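Local coordinates for nucleocapsid (Crimean-congo hemorrhagic fever virus, PDB 4AKL), which binds single- and double-stranded RNA, probably takes part in packaging the viral genome, and probably also cuts DNA as an endonuclease, at residues 48-53 and 60-65; 95-100 and 313-318; 104-109 and 123-128. One frame throughout, in Å; residues are numbered along the deposited sequence.

Interaction 1: residues 48-53 and 60-65; sequences FQMAGA and DSIYAS
Ile62 is at the centre of this contact, with Gln49, Met50 and Ala53 arranged round it. Its chi1 of -66° puts CG1 anti to the carbonyl carbon, and the nearly extended chi2 (154°) carries CD1 to Ala53, in the loop that follows helix 45-52. There CD1 meets Ala53 CB at 3.4 Å, tighter than usual for two carbons, and rests 3.6 Å from the backbone O of Gln49. The side chain of Gln49 flanks the other part of the isoleucine. It runs extended beyond CG and passes Ile62 at a slant, so that its amide OE1 comes within 3.8 Å of CG1 in a van der Waals touch. Met50 approaches differently. Its chain is bent at both chi2 and chi3, which folds the methyl CE in between neighbours: it lies 3.9 Å from CG2 of Ile62 and equally close to CB of Tyr63. Tyr63 takes part with its backbone N and CB, while its ring leads away from helix 45-52. No hydrogen bond crosses the interface. The two helical segments run antiparallel at 171°, their axes 9.6 Å apart, as the arms of a helical hairpin joined by a short turn. Helix 425-440 lies against the same hairpin, where Met50 touches Ile436 and Thr439 and Tyr63 touches Gln437; on the helix 45-52 side, Phe46 also packs on Ile62.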
# COMPACT_ATOMS: atom_id res chain seq x y z
N PHE A 48 -28.53 -4.51 -14.38
CA PHE A 48 -29.48 -4.49 -15.47
C PHE A 48 -29.25 -3.29 -16.36
O PHE A 48 -29.33 -3.42 -17.56
CB PHE A 48 -30.94 -4.49 -14.96
CG PHE A 48 -31.22 -5.60 -14.03
CD1 PHE A 48 -31.02 -6.91 -14.43
CD2 PHE A 48 -31.65 -5.35 -12.72
CE1 PHE A 48 -31.26 -7.96 -13.57
CE2 PHE A 48 -31.89 -6.39 -11.84
CZ PHE A 48 -31.69 -7.71 -12.26
N GLN A 49 -28.96 -2.14 -15.76
CA GLN A 49 -28.58 -0.95 -16.51
C GLN A 49 -27.35 -1.23 -17.36
O GLN A 49 -27.33 -0.92 -18.57
CB GLN A 49 -28.28 0.24 -15.59
CG GLN A 49 -29.49 0.85 -14.83
CD GLN A 49 -29.04 2.03 -13.97
OE1 GLN A 49 -28.00 2.67 -14.25
NE2 GLN A 49 -29.78 2.31 -12.93
N MET A 50 -26.35 -1.83 -16.73
CA MET A 50 -25.09 -2.16 -17.40
C MET A 50 -25.37 -3.05 -18.59
O MET A 50 -24.90 -2.76 -19.68
CB MET A 50 -24.07 -2.82 -16.44
CG MET A 50 -22.68 -2.89 -16.97
SD MET A 50 -21.95 -1.23 -17.36
CE MET A 50 -21.25 -0.81 -15.80
N ALA A 51 -26.16 -4.10 -18.37
CA ALA A 51 -26.51 -5.05 -19.40
C ALA A 51 -27.30 -4.42 -20.59
O ALA A 51 -27.20 -4.90 -21.71
CB ALA A 51 -27.33 -6.21 -18.78
N GLY A 52 -28.10 -3.39 -20.32
CA GLY A 52 -28.86 -2.67 -21.37
C GLY A 52 -28.09 -1.52 -22.02
O GLY A 52 -28.57 -0.89 -22.94
N ALA A 53 -26.89 -1.24 -21.54
CA ALA A 53 -26.09 -0.13 -22.06
C ALA A 53 -25.18 -0.61 -23.21
O ALA A 53 -24.48 -1.62 -23.06
CB ALA A 53 -25.24 0.47 -20.93
N ASP A 60 -19.39 3.60 -18.23
CA ASP A 60 -18.51 4.20 -17.19
C ASP A 60 -19.38 4.94 -16.18
O ASP A 60 -19.16 4.86 -15.01
CB ASP A 60 -17.53 5.22 -17.77
CG ASP A 60 -16.53 4.62 -18.73
OD1 ASP A 60 -15.97 3.57 -18.43
OD2 ASP A 60 -16.31 5.24 -19.80
N SER A 61 -20.37 5.66 -16.68
CA SER A 61 -21.30 6.39 -15.86
C SER A 61 -22.11 5.46 -14.90
O SER A 61 -22.28 5.78 -13.71
CB SER A 61 -22.24 7.17 -16.79
OG SER A 61 -23.29 7.79 -16.06
N ILE A 62 -22.58 4.32 -15.43
CA ILE A 62 -23.31 3.33 -14.62
C ILE A 62 -22.39 2.81 -13.49
O ILE A 62 -22.77 2.79 -12.30
CB ILE A 62 -23.85 2.16 -15.46
CG1 ILE A 62 -24.92 2.66 -16.44
CG2 ILE A 62 -24.42 1.07 -14.55
CD1 ILE A 62 -25.10 1.78 -17.75
N TYR A 63 -21.18 2.44 -13.88
CA TYR A 63 -20.21 1.90 -12.91
C TYR A 63 -19.82 2.95 -11.88
O TYR A 63 -19.70 2.63 -10.69
CB TYR A 63 -18.97 1.35 -13.57
CG TYR A 63 -17.98 0.94 -12.53
CD1 TYR A 63 -18.09 -0.27 -11.85
CD2 TYR A 63 -16.92 1.78 -12.20
CE1 TYR A 63 -17.15 -0.63 -10.85
CE2 TYR A 63 -16.00 1.43 -11.23
CZ TYR A 63 -16.11 0.23 -10.55
OH TYR A 63 -15.15 -0.07 -9.60
N ALA A 64 -19.62 4.20 -12.33
CA ALA A 64 -19.24 5.26 -11.41
C ALA A 64 -20.39 5.56 -10.46
O ALA A 64 -20.15 5.83 -9.31
CB ALA A 64 -18.76 6.53 -12.17
N SER A 65 -21.64 5.47 -10.91
CA SER A 65 -22.81 5.69 -10.03
C SER A 65 -22.94 4.59 -8.99
O SER A 65 -23.29 4.87 -7.83
CB SER A 65 -24.14 5.74 -10.80
OG SER A 65 -24.21 6.81 -11.68

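Interaction 2: residues 95-100 and 313-318; sequences WFEKNT and WLYKAG
Tyr315 carries the whole of this contact for residues 313-318, setting its ring against Phe96 and Glu97 near the end of helix 86-98 and its OH near Thr100 just beyond. Ahead of it, Trp313 and Leu314 turn to other parts of the protein: both pack on Met388 of helix 385-392, and Trp313 NE1 is hydrogen-bonded to Ala378 O. The tyrosine then reaches out with CG anti to its backbone N (chi1 159°). Phe96 CB sits almost centrally over one face of the Tyr315 ring in a CH-pi contact, 3.4 Å from CD1. The rings of Phe96 and Tyr315 are nearly parallel, 20° apart, but slid so far past each other that they barely overlap, with centroids 5.2 Å apart. At the ring edge, in its plane, Glu97 OE2 lies 4.0 Å from Tyr315 CE1. The phenol end points to Thr100, whose OG1 is 3.8 Å from Tyr315 OH, too far for a hydrogen bond; that threonine hydroxyl instead donates to Phe96 O, 2.7 Å from Thr100 OG1, in its own chain turn. The contact joins helices 86-98 and 306-316 of a mainly helical fold, more than 200 residues apart in the chain. Next comes Lys316, which leaves the interface and turns toward helix 104-107. Gly318, with positive phi (74°), ends the helix in a Schellman motif; Gly318 N bonds to Tyr315 O at 2.9 Å.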
# COMPACT_ATOMS: atom_id res chain seq x y z
N TRP A 95 6.33 17.08 7.55
CA TRP A 95 7.23 15.93 7.57
C TRP A 95 8.09 15.81 6.27
O TRP A 95 9.29 15.55 6.34
CB TRP A 95 6.46 14.67 7.85
CG TRP A 95 7.34 13.45 8.07
CD1 TRP A 95 7.75 12.95 9.26
CD2 TRP A 95 7.89 12.59 7.06
NE1 TRP A 95 8.55 11.83 9.07
CE2 TRP A 95 8.64 11.58 7.72
CE3 TRP A 95 7.84 12.56 5.66
CZ2 TRP A 95 9.33 10.56 7.03
CZ3 TRP A 95 8.54 11.54 4.96
CH2 TRP A 95 9.26 10.56 5.65
N PHE A 96 7.48 16.01 5.10
CA PHE A 96 8.21 15.95 3.81
C PHE A 96 9.32 17.00 3.70
O PHE A 96 10.38 16.73 3.18
CB PHE A 96 7.20 16.01 2.62
CG PHE A 96 6.38 14.78 2.56
CD1 PHE A 96 6.89 13.65 1.96
CD2 PHE A 96 5.12 14.73 3.16
CE1 PHE A 96 6.14 12.46 1.92
CE2 PHE A 96 4.37 13.56 3.14
CZ PHE A 96 4.88 12.43 2.52
N GLU A 97 9.05 18.18 4.25
CA GLU A 97 10.03 19.26 4.32
C GLU A 97 11.23 18.89 5.20
O GLU A 97 12.37 19.22 4.87
CB GLU A 97 9.36 20.52 4.86
CG GLU A 97 9.78 21.78 4.14
CD GLU A 97 9.18 21.84 2.77
OE1 GLU A 97 7.93 22.03 2.67
OE2 GLU A 97 9.96 21.71 1.78
N LYS A 98 10.97 18.24 6.33
CA LYS A 98 12.05 17.81 7.28
C LYS A 98 12.75 16.49 6.90
O LYS A 98 13.79 16.18 7.47
CB LYS A 98 11.50 17.65 8.72
CG LYS A 98 11.03 18.95 9.34
CD LYS A 98 9.94 18.73 10.45
CE LYS A 98 10.50 18.02 11.67
NZ LYS A 98 9.54 18.09 12.83
N ASN A 99 12.18 15.71 5.96
CA ASN A 99 12.69 14.34 5.63
C ASN A 99 13.01 14.09 4.17
O ASN A 99 13.13 12.93 3.73
CB ASN A 99 11.72 13.28 6.12
CG ASN A 99 11.76 13.14 7.60
OD1 ASN A 99 12.67 12.49 8.14
ND2 ASN A 99 10.80 13.73 8.28
N THR A 100 13.16 15.18 3.44
CA THR A 100 13.43 15.17 2.00
C THR A 100 14.60 14.27 1.65
O THR A 100 14.59 13.57 0.63
CB THR A 100 13.72 16.65 1.51
OG1 THR A 100 12.52 17.47 1.64
CG2 THR A 100 14.16 16.66 0.07
N TRP A 313 1.30 13.58 -2.14
CA TRP A 313 0.77 14.29 -3.31
C TRP A 313 0.40 15.70 -2.95
O TRP A 313 0.64 16.61 -3.74
CB TRP A 313 -0.41 13.52 -3.97
CG TRP A 313 0.05 12.18 -4.54
CD1 TRP A 313 1.26 11.92 -5.18
CD2 TRP A 313 -0.64 10.95 -4.50
NE1 TRP A 313 1.33 10.60 -5.55
CE2 TRP A 313 0.17 9.98 -5.15
CE3 TRP A 313 -1.89 10.56 -4.00
CZ2 TRP A 313 -0.22 8.68 -5.30
CZ3 TRP A 313 -2.27 9.27 -4.14
CH2 TRP A 313 -1.44 8.32 -4.79
N LEU A 314 -0.17 15.90 -1.76
CA LEU A 314 -0.37 17.24 -1.27
C LEU A 314 0.94 18.02 -1.23
O LEU A 314 1.03 19.14 -1.76
CB LEU A 314 -0.93 17.24 0.11
CG LEU A 314 -2.31 16.72 0.40
CD1 LEU A 314 -2.59 17.01 1.90
CD2 LEU A 314 -3.39 17.37 -0.51
N TYR A 315 1.97 17.42 -0.65
CA TYR A 315 3.29 18.05 -0.59
C TYR A 315 3.78 18.40 -2.01
O TYR A 315 4.09 19.55 -2.28
CB TYR A 315 4.26 17.18 0.21
CG TYR A 315 5.67 17.45 -0.06
CD1 TYR A 315 6.33 18.54 0.54
CD2 TYR A 315 6.37 16.64 -0.90
CE1 TYR A 315 7.71 18.77 0.27
CE2 TYR A 315 7.73 16.88 -1.17
CZ TYR A 315 8.38 17.94 -0.58
OH TYR A 315 9.73 18.15 -0.88
N LYS A 316 3.79 17.42 -2.92
CA LYS A 316 4.25 17.67 -4.27
C LYS A 316 3.45 18.72 -5.03
O LYS A 316 4.02 19.38 -5.84
CB LYS A 316 4.24 16.40 -5.12
CG LYS A 316 5.25 15.41 -4.71
CD LYS A 316 6.74 15.93 -4.85
CE LYS A 316 7.27 15.69 -6.26
NZ LYS A 316 8.75 15.80 -6.29
N ALA A 317 2.15 18.80 -4.77
CA ALA A 317 1.30 19.80 -5.37
C ALA A 317 1.43 21.19 -4.74
O ALA A 317 0.80 22.11 -5.20
CB ALA A 317 -0.20 19.35 -5.34
N GLY A 318 2.25 21.34 -3.71
CA GLY A 318 2.46 22.63 -3.06
C GLY A 318 1.29 23.03 -2.20
O GLY A 318 1.06 24.22 -2.03

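Interaction 3: residues 104-109 and 123-128; sequences KSWDES and LFNYQQ
Trp106 presents both its N-H and a ring face to helix 120-136, the first to Asn125 and the second to Tyr126. Its side chain takes the crowded position between backbone N and carbonyl carbon (chi1 44°), which swings the indole out between the two helices. From there Trp106 NE1 donates to Asn125 OD1 over 2.7 Å. The Trp106-Asn125 bond is short but bent, at 135°, and the oxygen lies somewhat out of the indole plane. Ring and amide planes stand steeply to each other. Asn125 is held from both ends of its amide, since ND2 donates to Thr102 O just ahead of helix 104-107; with both groups engaged, its rotation is fixed. The CG of this asparagine, anti to the backbone N, brings the amide against Ser105, whose OG lies 3.3 Å from Asn125 CG without a hydrogen bond. Tyr126 comes at the indole from over one face. Tyr126 CB makes a CH-pi contact with the five-membered ring, 3.9 Å from Trp106 CE2. Farther out, the edge of Tyr126 turns toward the six-membered ring of Trp106 in a T-shaped stack, with planes at 72°. The phenol OH leaves this interface to hydrogen-bond with Ser309 OG and Asp305 N. Tyr312 meets Trp106 edge-to-face and His376 also packs on it. The buried Trp106 and Tyr126 thus belong to an aromatic cluster, typical of helix packing in a mainly helical fold, where helices 104-107, 120-136 and 306-316 meet the loop carrying His376.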
# COMPACT_ATOMS: atom_id res chain seq x y z
N LYS A 104 14.56 10.66 -1.13
CA LYS A 104 15.10 11.13 -2.39
C LYS A 104 15.16 10.03 -3.48
O LYS A 104 15.09 10.34 -4.67
CB LYS A 104 16.49 11.81 -2.18
CG LYS A 104 17.61 10.90 -1.76
CD LYS A 104 19.06 11.48 -2.01
CE LYS A 104 19.54 12.48 -0.93
NZ LYS A 104 21.03 12.32 -0.62
N SER A 105 15.28 8.76 -3.08
CA SER A 105 15.44 7.67 -4.05
C SER A 105 14.26 7.55 -5.04
O SER A 105 14.46 7.22 -6.23
CB SER A 105 15.75 6.31 -3.35
OG SER A 105 14.68 5.83 -2.58
N TRP A 106 13.06 7.84 -4.55
CA TRP A 106 11.86 7.91 -5.37
C TRP A 106 11.38 9.33 -5.65
O TRP A 106 10.94 9.62 -6.78
CB TRP A 106 10.70 7.07 -4.76
CG TRP A 106 10.45 7.15 -3.28
CD1 TRP A 106 11.14 6.51 -2.28
CD2 TRP A 106 9.44 7.90 -2.64
NE1 TRP A 106 10.62 6.82 -1.07
CE2 TRP A 106 9.57 7.67 -1.25
CE3 TRP A 106 8.44 8.74 -3.09
CZ2 TRP A 106 8.73 8.25 -0.32
CZ3 TRP A 106 7.61 9.33 -2.17
CH2 TRP A 106 7.75 9.07 -0.79
N ASP A 107 11.45 10.23 -4.67
CA ASP A 107 10.97 11.61 -4.83
C ASP A 107 11.73 12.40 -5.91
O ASP A 107 11.11 13.06 -6.75
CB ASP A 107 10.99 12.35 -3.46
CG ASP A 107 10.65 13.85 -3.56
OD1 ASP A 107 9.55 14.20 -4.08
OD2 ASP A 107 11.49 14.68 -3.07
N GLU A 108 13.05 12.32 -5.91
CA GLU A 108 13.87 13.01 -6.91
C GLU A 108 13.85 12.30 -8.30
O GLU A 108 14.36 12.83 -9.30
CB GLU A 108 15.32 13.20 -6.40
CG GLU A 108 15.40 14.33 -5.37
CD GLU A 108 16.85 14.67 -4.94
OE1 GLU A 108 17.84 14.01 -5.38
OE2 GLU A 108 16.99 15.63 -4.14
N SER A 109 13.26 11.12 -8.34
CA SER A 109 13.09 10.36 -9.58
C SER A 109 11.64 10.31 -10.01
O SER A 109 11.32 9.52 -10.87
CB SER A 109 13.62 8.92 -9.38
OG SER A 109 15.02 8.99 -9.32
N LEU A 123 11.02 0.97 -3.92
CA LEU A 123 9.83 0.41 -3.25
C LEU A 123 10.08 0.26 -1.77
O LEU A 123 9.22 0.68 -0.96
CB LEU A 123 9.38 -0.97 -3.79
CG LEU A 123 8.84 -1.06 -5.19
CD1 LEU A 123 8.49 -2.48 -5.61
CD2 LEU A 123 7.60 -0.11 -5.32
N PHE A 124 11.23 -0.35 -1.40
CA PHE A 124 11.52 -0.56 0.03
C PHE A 124 11.63 0.73 0.78
O PHE A 124 11.07 0.84 1.86
CB PHE A 124 12.79 -1.37 0.24
CG PHE A 124 12.66 -2.82 -0.09
CD1 PHE A 124 11.42 -3.48 -0.10
CD2 PHE A 124 13.79 -3.56 -0.36
CE1 PHE A 124 11.35 -4.84 -0.40
CE2 PHE A 124 13.70 -4.91 -0.66
CZ PHE A 124 12.47 -5.54 -0.67
N ASN A 125 12.32 1.73 0.19
CA ASN A 125 12.47 3.03 0.80
C ASN A 125 11.11 3.70 1.05
O ASN A 125 10.91 4.32 2.10
CB ASN A 125 13.38 3.91 -0.07
CG ASN A 125 13.61 5.31 0.51
OD1 ASN A 125 12.70 6.15 0.56
ND2 ASN A 125 14.84 5.58 0.93
N TYR A 126 10.18 3.56 0.09
CA TYR A 126 8.88 4.17 0.25
C TYR A 126 8.13 3.51 1.42
O TYR A 126 7.50 4.18 2.19
CB TYR A 126 8.06 4.03 -1.08
CG TYR A 126 6.57 4.21 -0.90
CD1 TYR A 126 5.78 3.15 -0.57
CD2 TYR A 126 5.97 5.43 -1.07
CE1 TYR A 126 4.39 3.30 -0.42
CE2 TYR A 126 4.56 5.61 -0.90
CZ TYR A 126 3.78 4.53 -0.57
OH TYR A 126 2.38 4.62 -0.42
N GLN A 127 8.19 2.19 1.53
CA GLN A 127 7.48 1.50 2.62
C GLN A 127 8.04 1.92 3.96
O GLN A 127 7.28 2.22 4.89
CB GLN A 127 7.52 -0.03 2.46
CG GLN A 127 6.83 -0.54 1.15
CD GLN A 127 5.31 -0.32 1.07
OE1 GLN A 127 4.62 -0.10 2.09
NE2 GLN A 127 4.78 -0.37 -0.16
N GLN A 128 9.36 2.00 4.06
CA GLN A 128 9.99 2.40 5.33
C GLN A 128 9.66 3.84 5.64
O GLN A 128 9.43 4.21 6.82
CB GLN A 128 11.53 2.18 5.29
CG GLN A 128 11.93 0.70 5.09
CD GLN A 128 11.09 -0.31 5.99
OE1 GLN A 128 10.35 -1.21 5.48
NE2 GLN A 128 11.18 -0.14 7.30

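In the fold
Interactions 2 and 3 form one neighbourhood, their centres 13 Å apart: helices 86-98 and 104-107 follow each other in the chain, a salt bridge from Lys316 to Asp107 joins the two contacts directly, and Phe308 packs on both Phe96 and Tyr126. Interaction 3 is nested in the long chain loop closed by interaction 2. Both are partly buried and aromatic, but interaction 3 adds a hydrogen bond across its interface, whereas interaction 2 has none. Interaction 1 stands apart, 39 Å from either by centres and farther from the middle of the chain. It is nonetheless mostly buried, and its sequence-local hairpin relies mainly on aliphatic and methionine packing, with Gln49 at its edge.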